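Local coordinates for Alr4995 protein (Nostoc sp., PDB 6LRH), which combines arginine dihydrolase and ornithine cyclodeaminase activities in one polypeptide, hydrolysing the guanidine group of L-arginine and probably turning the ornithine formed into proline, at residues 17-22 with 87-92; 22-27 with 165-170; 116-121 with 137-142. The protein carries 1 engineered substitution. All blocks are in the same frame, centred on the assembly; numbering follows the deposited sequence.

Interaction 1 (17-22 with 87-92); sequences VDYVIN and HKERQG. With ARG (arginine), chain C.
At the carboxylate end of the arginine-binding pocket of the guanidine-modifying (GME) domain, Tyr19 and Ile21 pack against His87, Glu89 and Arg90. No hydrogen bond joins the two segments; two CH-pi contacts join them instead. Glu89 CB sits above the centre of the Tyr19 ring, 3.6 Å from its centroid, and CG continues over the same ring toward Tyr19 CG. The bend of Glu89 at chi2 (92°) then brings OE1 to 3.6 Å from Ile21 CG2. Ile21 CB covers the His87 imidazole in the same manner, 3.8 Å from its centroid. With its CG1 between the backbone N and the carbonyl carbon (chi1 65°), Ile21 directs that branch into the pocket, 3.4 Å from O of the bound arginine. Arg90 passes the Tyr19 hydroxyl, CG to OH 3.8 Å, and its NH1 donates to OXT of the ligand at 3.0 Å. Asn71 OD1 also takes a bond from NH1, and Asp65 OD2 is hydrogen-bonded to Tyr19 OH. His87 additionally packs on Lys445 of the second subunit. The contact thus sets the loop between strand 6-9 and helix 34-48 against the short, weakly bonded helix 88-91, which follows strand 79-82 and precedes helix 94-102.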
loop_
_atom_site.group_PDB
_atom_site.type_symbol
_atom_site.label_atom_id
_atom_site.label_comp_id
_atom_site.label_asym_id
_atom_site.label_seq_id
_atom_site.Cartn_x
_atom_site.Cartn_y
_atom_site.Cartn_z
ATOM N N VAL A 17 -16.349 5.939 -43.984
ATOM C CA VAL A 17 -15.280 5.517 -43.111
ATOM C C VAL A 17 -15.222 4.016 -43.242
ATOM O O VAL A 17 -16.121 3.333 -42.782
ATOM C CB VAL A 17 -15.511 5.939 -41.639
ATOM C CG1 VAL A 17 -14.418 5.390 -40.754
ATOM C CG2 VAL A 17 -15.594 7.459 -41.501
ATOM N N ASP A 18 -14.181 3.507 -43.893
ATOM C CA ASP A 18 -14.090 2.088 -44.230
ATOM C C ASP A 18 -13.013 1.348 -43.459
ATOM O O ASP A 18 -12.925 0.138 -43.526
ATOM C CB ASP A 18 -13.817 1.909 -45.720
ATOM C CG ASP A 18 -14.907 2.478 -46.591
ATOM O OD1 ASP A 18 -16.063 2.563 -46.130
ATOM O OD2 ASP A 18 -14.608 2.827 -47.749
ATOM N N TYR A 19 -12.176 2.083 -42.748
ATOM C CA TYR A 19 -11.114 1.483 -41.961
ATOM C C TYR A 19 -10.776 2.346 -40.750
ATOM O O TYR A 19 -11.397 3.374 -40.517
ATOM C CB TYR A 19 -9.880 1.271 -42.821
ATOM C CG TYR A 19 -9.555 2.436 -43.717
ATOM C CD1 TYR A 19 -8.784 3.490 -43.262
ATOM C CD2 TYR A 19 -10.009 2.476 -45.020
ATOM C CE1 TYR A 19 -8.476 4.544 -44.077
ATOM C CE2 TYR A 19 -9.708 3.530 -45.840
ATOM C CZ TYR A 19 -8.942 4.563 -45.368
ATOM O OH TYR A 19 -8.648 5.622 -46.186
ATOM N N VAL A 20 -9.798 1.919 -39.966
ATOM C CA VAL A 20 -9.406 2.686 -38.798
ATOM C C VAL A 20 -7.896 2.861 -38.742
ATOM O O VAL A 20 -7.177 1.941 -38.383
ATOM C CB VAL A 20 -9.896 2.016 -37.510
ATOM C CG1 VAL A 20 -9.490 2.828 -36.290
ATOM C CG2 VAL A 20 -11.397 1.818 -37.561
ATOM N N ILE A 21 -7.422 4.048 -39.110
ATOM C CA ILE A 21 -5.995 4.343 -39.085
ATOM C C ILE A 21 -5.678 5.602 -38.292
ATOM O O ILE A 21 -4.590 6.141 -38.402
ATOM C CB ILE A 21 -5.420 4.487 -40.500
ATOM C CG1 ILE A 21 -6.010 5.697 -41.216
ATOM C CG2 ILE A 21 -5.639 3.211 -41.294
ATOM C CD1 ILE A 21 -5.544 5.840 -42.617
ATOM N N ASN A 22 -6.638 6.069 -37.505
ATOM C CA ASN A 22 -6.390 7.085 -36.492
ATOM C C ASN A 22 -7.514 6.966 -35.468
ATOM O O ASN A 22 -8.487 6.285 -35.721
ATOM C CB ASN A 22 -6.261 8.498 -37.104
ATOM C CG ASN A 22 -7.597 9.122 -37.508
ATOM O OD1 ASN A 22 -8.465 9.341 -36.675
ATOM N ND2 ASN A 22 -7.732 9.463 -38.784
ATOM N N HIS A 87 0.103 4.471 -44.069
ATOM C CA HIS A 87 -0.828 3.360 -44.128
ATOM C C HIS A 87 -1.195 3.002 -45.553
ATOM O O HIS A 87 -1.364 3.866 -46.381
ATOM C CB HIS A 87 -2.086 3.686 -43.340
ATOM C CG HIS A 87 -1.853 3.804 -41.871
ATOM N ND1 HIS A 87 -1.922 2.726 -41.019
ATOM C CD2 HIS A 87 -1.530 4.869 -41.104
ATOM C CE1 HIS A 87 -1.671 3.125 -39.788
ATOM N NE2 HIS A 87 -1.425 4.419 -39.814
ATOM N N LYS A 88 -1.340 1.714 -45.829
ATOM C CA LYS A 88 -1.593 1.262 -47.182
ATOM C C LYS A 88 -3.008 1.605 -47.606
ATOM O O LYS A 88 -3.332 1.593 -48.775
ATOM C CB LYS A 88 -1.338 -0.237 -47.305
ATOM C CG LYS A 88 -2.123 -1.091 -46.334
ATOM C CD LYS A 88 -2.395 -2.478 -46.903
ATOM C CE LYS A 88 -3.620 -3.123 -46.254
ATOM N NZ LYS A 88 -4.883 -2.354 -46.482
ATOM N N GLU A 89 -3.854 1.932 -46.654
ATOM C CA GLU A 89 -5.230 2.253 -46.975
ATOM C C GLU A 89 -5.334 3.567 -47.749
ATOM O O GLU A 89 -6.333 3.840 -48.396
ATOM C CB GLU A 89 -6.062 2.309 -45.698
ATOM C CG GLU A 89 -6.382 0.946 -45.095
ATOM C CD GLU A 89 -5.374 0.487 -44.056
ATOM O OE1 GLU A 89 -4.325 1.136 -43.914
ATOM O OE2 GLU A 89 -5.623 -0.530 -43.381
ATOM N N ARG A 90 -4.283 4.372 -47.690
ATOM C CA ARG A 90 -4.248 5.648 -48.380
ATOM C C ARG A 90 -3.181 5.670 -49.458
ATOM O O ARG A 90 -3.074 6.630 -50.194
ATOM C CB ARG A 90 -4.003 6.800 -47.395
ATOM C CG ARG A 90 -5.158 7.110 -46.470
ATOM C CD ARG A 90 -5.107 8.537 -45.961
ATOM N NE ARG A 90 -5.420 9.511 -47.003
ATOM C CZ ARG A 90 -5.424 10.827 -46.836
ATOM N NH1 ARG A 90 -5.131 11.359 -45.677
ATOM N NH2 ARG A 90 -5.718 11.616 -47.851
ATOM N N GLN A 91 -2.393 4.612 -49.567
ATOM C CA GLN A 91 -1.305 4.605 -50.535
ATOM C C GLN A 91 -1.792 4.584 -51.988
ATOM O O GLN A 91 -1.067 4.975 -52.894
ATOM C CB GLN A 91 -0.368 3.425 -50.263
ATOM C CG GLN A 91 0.753 3.773 -49.307
ATOM C CD GLN A 91 1.429 2.561 -48.692
ATOM O OE1 GLN A 91 1.246 1.449 -49.143
ATOM N NE2 GLN A 91 2.219 2.785 -47.657
ATOM N N GLY A 92 -3.019 4.145 -52.217
ATOM C CA GLY A 92 -3.547 4.115 -53.566
ATOM C C GLY A 92 -3.994 5.474 -54.056
ATOM O O GLY A 92 -4.432 5.631 -55.184
HETATM N N ARG C . -8.560 9.367 -42.687
HETATM C CA ARG C . -7.473 10.299 -42.967
HETATM C C ARG C . -6.188 9.772 -42.399
HETATM O O ARG C . -6.165 9.100 -41.379
HETATM C CB ARG C . -7.761 11.693 -42.403
HETATM C CG ARG C . -6.745 12.713 -42.835
HETATM C CD ARG C . -6.873 14.022 -42.135
HETATM N NE ARG C . -5.976 15.003 -42.725
HETATM C CZ ARG C . -5.536 16.090 -42.108
HETATM N NH1 ARG C . -4.736 16.919 -42.743
HETATM N NH2 ARG C . -5.900 16.350 -40.868
HETATM O OXT ARG C . -5.143 10.012 -42.957
#

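Interaction 2 (22-27 with 165-170); sequences NPWMEG and RFYHLD. With ARG (arginine), chain C.
With CG of each between its backbone N and carbonyl carbon (chi1 76° and 60°), Asn22 and Tyr167 come together, the amide over the phenol ring, in the arginine pocket of the alpha/beta propeller of the guanidine-modifying enzymes. The two planes are only 18° apart, a stacked pair, with Asn22 CB 3.9 Å from the ring centroid and offset toward the rim. Asn22 also forms an Asx turn: OD1 accepts from Trp24 N at 2.8 Å, which fixes the amide's rotation and leaves ND2 to donate to O of the bound arginine at 3.1 Å and to Ala258 O. Trp24 NE1 gives an almost straight hydrogen bond of 2.8 Å to a lone pair of Arg165 O, the acceptor lying in the indole plane, while CD1 touches Tyr167 CE1. Trp479 of the third subunit closes over this corner, edge-to-face with Trp24 and in a cation-pi contact with Arg165, whose guanidinium is also paired with Asp163 and Glu210. Beyond Tyr167 the segment follows the ligand to its guanidinium. His168 ND1 comes within 3.3 Å of ligand CZ, and Asp170 OD2 accepts from ligand NH1 at 2.8 Å while OD1 accepts from NH2 at 3.0 Å.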
loop_
_atom_site.group_PDB
_atom_site.type_symbol
_atom_site.label_atom_id
_atom_site.label_comp_id
_atom_site.label_asym_id
_atom_site.label_seq_id
_atom_site.Cartn_x
_atom_site.Cartn_y
_atom_site.Cartn_z
ATOM N N ASN A 22 -6.638 6.069 -37.505
ATOM C CA ASN A 22 -6.390 7.085 -36.492
ATOM C C ASN A 22 -7.514 6.966 -35.468
ATOM O O ASN A 22 -8.487 6.285 -35.721
ATOM C CB ASN A 22 -6.261 8.498 -37.104
ATOM C CG ASN A 22 -7.597 9.122 -37.508
ATOM O OD1 ASN A 22 -8.465 9.341 -36.675
ATOM N ND2 ASN A 22 -7.732 9.463 -38.784
ATOM N N PRO A 23 -7.353 7.577 -34.283
ATOM C CA PRO A 23 -8.295 7.325 -33.189
ATOM C C PRO A 23 -9.708 7.854 -33.414
ATOM O O PRO A 23 -10.622 7.350 -32.807
ATOM C CB PRO A 23 -7.637 8.045 -32.016
ATOM C CG PRO A 23 -6.216 8.097 -32.359
ATOM C CD PRO A 23 -6.174 8.321 -33.805
ATOM N N TRP A 24 -9.867 8.863 -34.259
ATOM C CA TRP A 24 -11.170 9.424 -34.578
ATOM C C TRP A 24 -12.025 8.441 -35.338
ATOM O O TRP A 24 -13.232 8.430 -35.209
ATOM C CB TRP A 24 -11.014 10.698 -35.402
ATOM C CG TRP A 24 -10.268 11.743 -34.704
ATOM C CD1 TRP A 24 -8.925 11.894 -34.672
ATOM C CD2 TRP A 24 -10.811 12.789 -33.902
ATOM N NE1 TRP A 24 -8.587 12.974 -33.902
ATOM C CE2 TRP A 24 -9.728 13.543 -33.415
ATOM C CE3 TRP A 24 -12.108 13.168 -33.552
ATOM C CZ2 TRP A 24 -9.898 14.648 -32.597
ATOM C CZ3 TRP A 24 -12.277 14.270 -32.744
ATOM C CH2 TRP A 24 -11.179 15.000 -32.277
ATOM N N MET A 25 -11.381 7.617 -36.146
ATOM C CA MET A 25 -12.081 6.669 -36.980
ATOM C C MET A 25 -12.608 5.512 -36.171
ATOM O O MET A 25 -13.547 4.846 -36.585
ATOM C CB MET A 25 -11.168 6.171 -38.090
ATOM C CG MET A 25 -10.652 7.286 -38.962
ATOM S SD MET A 25 -9.608 6.765 -40.326
ATOM C CE MET A 25 -10.853 6.410 -41.538
ATOM N N GLU A 26 -12.001 5.287 -35.016
ATOM C CA GLU A 26 -12.337 4.155 -34.164
ATOM C C GLU A 26 -13.788 4.209 -33.716
ATOM O O GLU A 26 -14.207 5.147 -33.063
ATOM C CB GLU A 26 -11.399 4.105 -32.948
ATOM C CG GLU A 26 -11.400 2.792 -32.167
ATOM C CD GLU A 26 -11.226 1.555 -33.041
ATOM O OE1 GLU A 26 -12.240 1.005 -33.533
ATOM O OE2 GLU A 26 -10.073 1.123 -33.235
ATOM N N GLY A 27 -14.553 3.199 -34.095
ATOM C CA GLY A 27 -15.948 3.126 -33.728
ATOM C C GLY A 27 -16.849 3.858 -34.691
ATOM O O GLY A 27 -18.044 3.975 -34.466
ATOM N N ARG A 165 -4.457 11.806 -30.838
ATOM C CA ARG A 165 -5.661 12.402 -31.387
ATOM C C ARG A 165 -5.292 13.540 -32.317
ATOM O O ARG A 165 -6.081 13.953 -33.151
ATOM C CB ARG A 165 -6.560 12.922 -30.284
ATOM C CG ARG A 165 -7.115 11.882 -29.349
ATOM C CD ARG A 165 -7.822 12.590 -28.253
ATOM N NE ARG A 165 -6.922 13.532 -27.605
ATOM C CZ ARG A 165 -7.304 14.434 -26.720
ATOM N NH1 ARG A 165 -8.575 14.533 -26.386
ATOM N NH2 ARG A 165 -6.410 15.239 -26.183
ATOM N N PHE A 166 -4.073 14.042 -32.151
ATOM C CA PHE A 166 -3.575 15.127 -32.959
ATOM C C PHE A 166 -2.356 14.659 -33.738
ATOM O O PHE A 166 -1.235 15.089 -33.497
ATOM C CB PHE A 166 -3.287 16.332 -32.067
ATOM C CG PHE A 166 -4.508 16.843 -31.381
ATOM C CD1 PHE A 166 -5.473 17.523 -32.083
ATOM C CD2 PHE A 166 -4.729 16.592 -30.045
ATOM C CE1 PHE A 166 -6.613 17.964 -31.467
ATOM C CE2 PHE A 166 -5.884 17.039 -29.428
ATOM C CZ PHE A 166 -6.817 17.718 -30.146
ATOM N N TYR A 167 -2.616 13.775 -34.693
ATOM C CA TYR A 167 -1.598 12.997 -35.383
ATOM C C TYR A 167 -0.988 13.692 -36.621
ATOM O O TYR A 167 0.094 13.323 -37.056
ATOM C CB TYR A 167 -2.200 11.640 -35.772
ATOM C CG TYR A 167 -3.381 11.776 -36.679
ATOM C CD1 TYR A 167 -4.644 12.034 -36.176
ATOM C CD2 TYR A 167 -3.228 11.702 -38.048
ATOM C CE1 TYR A 167 -5.721 12.200 -37.014
ATOM C CE2 TYR A 167 -4.298 11.868 -38.895
ATOM C CZ TYR A 167 -5.537 12.113 -38.378
ATOM O OH TYR A 167 -6.590 12.267 -39.229
ATOM N N HIS A 168 -1.702 14.670 -37.185
ATOM C CA HIS A 168 -1.184 15.562 -38.224
ATOM C C HIS A 168 -0.970 16.917 -37.650
ATOM O O HIS A 168 -1.757 17.349 -36.847
ATOM C CB HIS A 168 -2.140 15.694 -39.405
ATOM C CG HIS A 168 -2.057 14.570 -40.377
ATOM N ND1 HIS A 168 -3.153 14.102 -41.063
ATOM C CD2 HIS A 168 -1.014 13.815 -40.776
ATOM C CE1 HIS A 168 -2.792 13.101 -41.837
ATOM N NE2 HIS A 168 -1.496 12.907 -41.683
ATOM N N LEU A 169 0.069 17.607 -38.090
ATOM C CA LEU A 169 0.363 18.928 -37.582
ATOM C C LEU A 169 -0.810 19.873 -37.736
ATOM O O LEU A 169 -1.039 20.704 -36.895
ATOM C CB LEU A 169 1.582 19.502 -38.271
ATOM C CG LEU A 169 2.115 20.800 -37.687
ATOM C CD1 LEU A 169 2.545 20.622 -36.249
ATOM C CD2 LEU A 169 3.244 21.344 -38.505
ATOM N N ASP A 170 -1.590 19.731 -38.790
ATOM C CA ASP A 170 -2.615 20.712 -39.068
ATOM C C ASP A 170 -3.884 20.508 -38.247
ATOM O O ASP A 170 -4.863 21.180 -38.466
ATOM C CB ASP A 170 -2.925 20.729 -40.564
ATOM C CG ASP A 170 -3.844 19.593 -41.018
ATOM O OD1 ASP A 170 -4.133 18.656 -40.261
ATOM O OD2 ASP A 170 -4.275 19.634 -42.184
HETATM N N ARG C . -8.560 9.367 -42.687
HETATM C CA ARG C . -7.473 10.299 -42.967
HETATM C C ARG C . -6.188 9.772 -42.399
HETATM O O ARG C . -6.165 9.100 -41.379
HETATM C CB ARG C . -7.761 11.693 -42.403
HETATM C CG ARG C . -6.745 12.713 -42.835
HETATM C CD ARG C . -6.873 14.022 -42.135
HETATM N NE ARG C . -5.976 15.003 -42.725
HETATM C CZ ARG C . -5.536 16.090 -42.108
HETATM N NH1 ARG C . -4.736 16.919 -42.743
HETATM N NH2 ARG C . -5.900 16.350 -40.868
HETATM O OXT ARG C . -5.143 10.012 -42.957
#

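Interaction 3 (116-121 with 137-142); sequences PFEGAG and GFRSEL. With ARG (arginine), chain C.
Arg139 crosses Glu118 at a slant on its way into the arginine pocket, joining the two loops that flank the beta hairpin of strands 123-125 and 132-136 in the GME domain. Its CB rests 3.7 Å from Glu118 CD, and CG lies 3.6 Å from Glu118 OE1. A bend at chi2 (-62°) turns the chain so that CD passes Glu118 OE2 at 3.5 Å. NE passes close to His87, and the turn at chi4 (82°) swings the guanidinium round. At the tip, NH1 forms a salt bridge of 2.7 Å with Glu118 OE1, on the syn side but tilted 23° out of the carboxylate plane. The acceptor lies in the guanidinium plane. The outer edge of the guanidinium faces the carboxylate of the bound arginine in a bidentate grip: NH1 reaches OXT at 3.0 Å and NH2 reaches O at 2.9 Å, both bonds almost straight. Glu118 is the second-shell residue that positions Arg139, and it is itself held by His168 NE2 on OE1 and by Leu86 N on OE2. Pro116, which also packs on Gln326 of the second subunit, sets its ring beside Glu141 CB and Arg139 O, while Glu141 N donates to Pro116 O at 3.0 Å from above the carbonyl plane. Between these two sites stands Ser140, whose OG is hydrogen-bonded to Asp122 OD2 and accepts from Glu118 N at 2.9 Å.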
loop_
_atom_site.group_PDB
_atom_site.type_symbol
_atom_site.label_atom_id
_atom_site.label_comp_id
_atom_site.label_asym_id
_atom_site.label_seq_id
_atom_site.Cartn_x
_atom_site.Cartn_y
_atom_site.Cartn_z
ATOM N N PRO A 116 7.772 7.738 -44.909
ATOM C CA PRO A 116 6.486 8.440 -44.942
ATOM C C PRO A 116 6.579 9.951 -44.766
ATOM O O PRO A 116 7.420 10.473 -44.047
ATOM C CB PRO A 116 5.715 7.802 -43.782
ATOM C CG PRO A 116 6.744 7.380 -42.870
ATOM C CD PRO A 116 7.930 6.964 -43.671
ATOM N N PHE A 117 5.683 10.628 -45.465
ATOM C CA PHE A 117 5.490 12.055 -45.370
ATOM C C PHE A 117 4.112 12.358 -45.941
ATOM O O PHE A 117 3.817 11.933 -47.046
ATOM C CB PHE A 117 6.573 12.810 -46.129
ATOM C CG PHE A 117 6.206 14.215 -46.442
ATOM C CD1 PHE A 117 6.157 15.164 -45.439
ATOM C CD2 PHE A 117 5.883 14.590 -47.731
ATOM C CE1 PHE A 117 5.800 16.471 -45.715
ATOM C CE2 PHE A 117 5.534 15.891 -48.014
ATOM C CZ PHE A 117 5.493 16.836 -46.995
ATOM N N GLU A 118 3.269 13.081 -45.213
ATOM C CA GLU A 118 1.891 13.215 -45.648
ATOM C C GLU A 118 1.468 14.657 -45.954
ATOM O O GLU A 118 0.335 15.040 -45.752
ATOM C CB GLU A 118 0.957 12.590 -44.608
ATOM C CG GLU A 118 1.430 11.229 -44.117
ATOM C CD GLU A 118 0.305 10.278 -43.735
ATOM O OE1 GLU A 118 -0.788 10.720 -43.344
ATOM O OE2 GLU A 118 0.513 9.067 -43.821
ATOM N N GLY A 119 2.383 15.455 -46.464
ATOM C CA GLY A 119 1.983 16.683 -47.117
ATOM C C GLY A 119 1.715 17.906 -46.265
ATOM O O GLY A 119 2.235 18.049 -45.174
ATOM N N ALA A 120 0.895 18.807 -46.783
ATOM C CA ALA A 120 0.641 20.065 -46.101
ATOM C C ALA A 120 -0.154 19.844 -44.836
ATOM O O ALA A 120 -0.215 20.711 -43.989
ATOM C CB ALA A 120 -0.075 21.029 -47.010
ATOM N N GLY A 121 -0.772 18.678 -44.728
ATOM C CA GLY A 121 -1.379 18.234 -43.490
ATOM C C GLY A 121 -0.374 18.049 -42.375
ATOM O O GLY A 121 -0.717 18.257 -41.240
ATOM N N GLY A 137 6.177 12.194 -35.770
ATOM C CA GLY A 137 5.724 11.514 -34.582
ATOM C C GLY A 137 4.739 10.409 -34.848
ATOM O O GLY A 137 4.854 9.333 -34.292
ATOM N N PHE A 138 3.764 10.657 -35.704
ATOM C CA PHE A 138 2.758 9.643 -35.964
ATOM C C PHE A 138 2.699 9.233 -37.421
ATOM O O PHE A 138 2.468 8.071 -37.717
ATOM C CB PHE A 138 1.377 10.127 -35.501
ATOM C CG PHE A 138 1.291 10.337 -34.036
ATOM C CD1 PHE A 138 1.142 9.263 -33.190
ATOM C CD2 PHE A 138 1.412 11.597 -33.498
ATOM C CE1 PHE A 138 1.094 9.428 -31.854
ATOM C CE2 PHE A 138 1.369 11.768 -32.152
ATOM C CZ PHE A 138 1.212 10.670 -31.325
ATOM N N ARG A 139 2.899 10.188 -38.325
ATOM C CA ARG A 139 2.743 9.923 -39.749
ATOM C C ARG A 139 4.025 10.180 -40.498
ATOM O O ARG A 139 4.724 9.254 -40.843
ATOM C CB ARG A 139 1.620 10.760 -40.341
ATOM C CG ARG A 139 0.246 10.329 -39.911
ATOM C CD ARG A 139 -0.066 8.932 -40.356
ATOM N NE ARG A 139 -1.391 8.495 -39.935
ATOM C CZ ARG A 139 -2.518 8.798 -40.566
ATOM N NH1 ARG A 139 -2.495 9.553 -41.651
ATOM N NH2 ARG A 139 -3.671 8.352 -40.115
ATOM N N SER A 140 4.328 11.435 -40.765
ATOM C CA SER A 140 5.592 11.779 -41.387
ATOM C C SER A 140 6.767 11.416 -40.507
ATOM O O SER A 140 6.702 11.491 -39.294
ATOM C CB SER A 140 5.642 13.264 -41.721
ATOM O OG SER A 140 4.658 13.582 -42.678
ATOM N N GLU A 141 7.843 11.021 -41.165
ATOM C CA GLU A 141 9.073 10.603 -40.538
ATOM C C GLU A 141 10.053 11.773 -40.443
ATOM O O GLU A 141 10.150 12.585 -41.341
ATOM C CB GLU A 141 9.652 9.439 -41.340
ATOM C CG GLU A 141 11.122 9.227 -41.186
ATOM C CD GLU A 141 11.482 8.644 -39.842
ATOM O OE1 GLU A 141 10.638 7.890 -39.286
ATOM O OE2 GLU A 141 12.608 8.931 -39.356
ATOM N N LEU A 142 10.773 11.867 -39.340
ATOM C CA LEU A 142 11.717 12.957 -39.137
ATOM C C LEU A 142 12.716 13.087 -40.281
ATOM O O LEU A 142 13.165 14.182 -40.600
ATOM C CB LEU A 142 12.463 12.772 -37.815
ATOM C CG LEU A 142 13.569 13.776 -37.510
ATOM C CD1 LEU A 142 12.990 15.150 -37.280
ATOM C CD2 LEU A 142 14.413 13.331 -36.334
HETATM N N ARG C . -8.560 9.367 -42.687
HETATM C CA ARG C . -7.473 10.299 -42.967
HETATM C C ARG C . -6.188 9.772 -42.399
HETATM O O ARG C . -6.165 9.100 -41.379
HETATM C CB ARG C . -7.761 11.693 -42.403
HETATM C CG ARG C . -6.745 12.713 -42.835
HETATM C CD ARG C . -6.873 14.022 -42.135
HETATM N NE ARG C . -5.976 15.003 -42.725
HETATM C CZ ARG C . -5.536 16.090 -42.108
HETATM N NH1 ARG C . -4.736 16.919 -42.743
HETATM N NH2 ARG C . -5.900 16.350 -40.868
HETATM O OXT ARG C . -5.143 10.012 -42.957
#

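All three contacts converge on the bound arginine, but at different depths. Interaction 1 is a surface contact built from aliphatic groups over rings, whereas interactions 2 and 3 are buried and bring in directed polar bonds, with a salt bridge in interaction 3. Interactions 1 and 2 share Asn22 and so hold one continuous loop between strand 6-9 and helix 34-48. Interaction 3 meets both: Arg139 NH2 bonds to Ile21 O of interaction 1, while backbone Asp170 N of interaction 2 reaches Gly121 O. Interactions 1 and 3 deliver arginines to the ligand carboxylate; interaction 2 spans the ligand and supplies the acid at its guanidinium end.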